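Local coordinates for beta-ketoacyl-[acyl-carrier-protein] synthase FabY (Pseudomonas aeruginosa, PDB 4CW4) that condenses acetyl-CoA with malonyl-acyl carrier protein to make the acetoacetyl-ACP primer that starts bacterial fatty acid synthesis, at residues Val196-Asp201 against Ser367-Leu372. Sequence-based numbering, arbitrary orientation. Where two conformers were deposited one is given.
Sequences VVAATD and SQYVVL
Ala198 points its methyl group from helix 196-201 straight at strand 367-372, into the corner between the hydroxymethyl of Ser367 and the ring of Tyr369. Contact is closest here: Ala198 CB lies 3.3 Å from Ser367 OG and 3.5 Å from the carbonyl oxygen Ser367 O. Towards the tyrosine the same methyl sits at the ring edge, close to the ring plane, with Ala198 CB 3.8 Å from Tyr369 CD2. With CG turned anti to its carbonyl carbon (chi1 -69°), Tyr369 lays its ring back beside the preceding strand residues, and CD2 and CE2 become the atoms that meet the helix. The second helix residue to take part, Ala199, approaches more loosely: its CB is 4.2 Å from Tyr369 CD2, although its backbone nitrogen, Ala199 N, comes within 3.7 Å of that carbon, obliquely to the ring.

No hydrogen bond crosses the interface, and the looser side is no solvent margin, since every touching residue is buried. The polar ends are satisfied beyond the pair: Ser367 OG bonds to the carbonyl oxygen of Asn312, whereas Tyr369 OH reaches the hydroxyls of Ser195, one residue before the helical segment, and Ser226. The small alanine side chains let the axes come within 7.4 Å at a crossing angle of -30°, and beyond Tyr369 the strand leaves the helix, Val370 to Leu372 making no contact with it.

The arrangement is the helix-on-sheet packing of the thiolase fold, deep within the ketosynthase domain. Strand 366-374 runs antiparallel to both 10-19 and 307-314; helix 190-204 packs against it through Ala198 and Ala199, while the side chains of Gln368 and Val370 touch helix 482-496.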
# COMPACT_ATOMS: atom_id res chain seq x y z
N VAL A 196 -7.90 -4.78 -14.72
CA VAL A 196 -8.91 -5.73 -15.19
C VAL A 196 -8.49 -6.33 -16.54
O VAL A 196 -8.54 -7.55 -16.74
CB VAL A 196 -10.30 -5.05 -15.26
CG1 VAL A 196 -11.32 -5.87 -16.06
CG2 VAL A 196 -10.82 -4.74 -13.86
N VAL A 197 -8.05 -5.48 -17.45
CA VAL A 197 -7.68 -5.95 -18.79
C VAL A 197 -6.40 -6.79 -18.78
O VAL A 197 -6.32 -7.83 -19.46
CB VAL A 197 -7.60 -4.75 -19.76
CG1 VAL A 197 -7.07 -5.15 -21.09
CG2 VAL A 197 -8.99 -4.11 -19.89
N ALA A 198 -5.42 -6.38 -17.99
CA ALA A 198 -4.19 -7.15 -17.83
C ALA A 198 -4.43 -8.49 -17.16
O ALA A 198 -3.82 -9.49 -17.53
CB ALA A 198 -3.16 -6.35 -17.06
N ALA A 199 -5.28 -8.52 -16.14
CA ALA A 199 -5.51 -9.76 -15.42
C ALA A 199 -6.12 -10.80 -16.35
O ALA A 199 -5.76 -11.98 -16.29
CB ALA A 199 -6.38 -9.54 -14.19
N THR A 200 -7.05 -10.38 -17.19
CA THR A 200 -7.67 -11.33 -18.11
C THR A 200 -6.61 -11.90 -19.04
O THR A 200 -6.58 -13.11 -19.27
CB THR A 200 -8.80 -10.70 -18.95
OG1 THR A 200 -9.89 -10.33 -18.10
CG2 THR A 200 -9.29 -11.69 -20.00
N ASP A 201 -5.76 -11.03 -19.59
CA ASP A 201 -4.69 -11.50 -20.49
C ASP A 201 -3.84 -12.57 -19.79
O ASP A 201 -3.58 -13.65 -20.35
CB ASP A 201 -3.82 -10.32 -20.93
CG ASP A 201 -2.81 -10.67 -21.98
OD1 ASP A 201 -3.13 -11.43 -22.93
OD2 ASP A 201 -1.66 -10.20 -21.85
N SER A 367 0.37 -2.30 -16.58
CA SER A 367 -0.22 -3.30 -15.68
C SER A 367 0.22 -4.65 -16.18
O SER A 367 0.09 -4.96 -17.36
CB SER A 367 -1.74 -3.23 -15.62
OG SER A 367 -2.22 -4.19 -14.69
N GLN A 368 0.73 -5.47 -15.26
CA GLN A 368 1.34 -6.76 -15.58
C GLN A 368 0.99 -7.74 -14.49
O GLN A 368 0.99 -7.38 -13.32
CB GLN A 368 2.87 -6.62 -15.60
CG GLN A 368 3.44 -5.63 -16.59
CD GLN A 368 3.55 -6.19 -17.98
OE1 GLN A 368 2.68 -6.93 -18.44
NE2 GLN A 368 4.61 -5.82 -18.68
N TYR A 369 0.75 -8.99 -14.88
CA TYR A 369 0.50 -10.09 -13.95
C TYR A 369 1.25 -11.35 -14.36
O TYR A 369 1.37 -11.65 -15.54
CB TYR A 369 -1.01 -10.39 -13.82
CG TYR A 369 -1.69 -9.27 -13.13
CD1 TYR A 369 -1.61 -9.15 -11.75
CD2 TYR A 369 -2.34 -8.27 -13.85
CE1 TYR A 369 -2.16 -8.08 -11.10
CE2 TYR A 369 -2.90 -7.20 -13.21
CZ TYR A 369 -2.81 -7.10 -11.85
OH TYR A 369 -3.34 -6.02 -11.17
N VAL A 370 1.73 -12.08 -13.36
CA VAL A 370 2.16 -13.46 -13.58
C VAL A 370 1.25 -14.37 -12.77
O VAL A 370 0.73 -13.98 -11.71
CB VAL A 370 3.64 -13.71 -13.18
CG1 VAL A 370 4.59 -12.91 -14.10
CG2 VAL A 370 3.89 -13.43 -11.71
N VAL A 371 1.05 -15.57 -13.29
CA VAL A 371 0.28 -16.59 -12.60
C VAL A 371 1.26 -17.65 -12.13
O VAL A 371 1.96 -18.23 -12.95
CB VAL A 371 -0.78 -17.23 -13.50
CG1 VAL A 371 -1.64 -18.20 -12.71
CG2 VAL A 371 -1.62 -16.18 -14.18
N LEU A 372 1.34 -17.86 -10.82
CA LEU A 372 2.21 -18.86 -10.23
C LEU A 372 1.39 -20.04 -9.75
O LEU A 372 0.26 -19.88 -9.25
CB LEU A 372 2.96 -18.30 -9.02
CG LEU A 372 3.71 -16.98 -9.23
CD1 LEU A 372 4.39 -16.55 -7.94
CD2 LEU A 372 4.73 -17.14 -10.37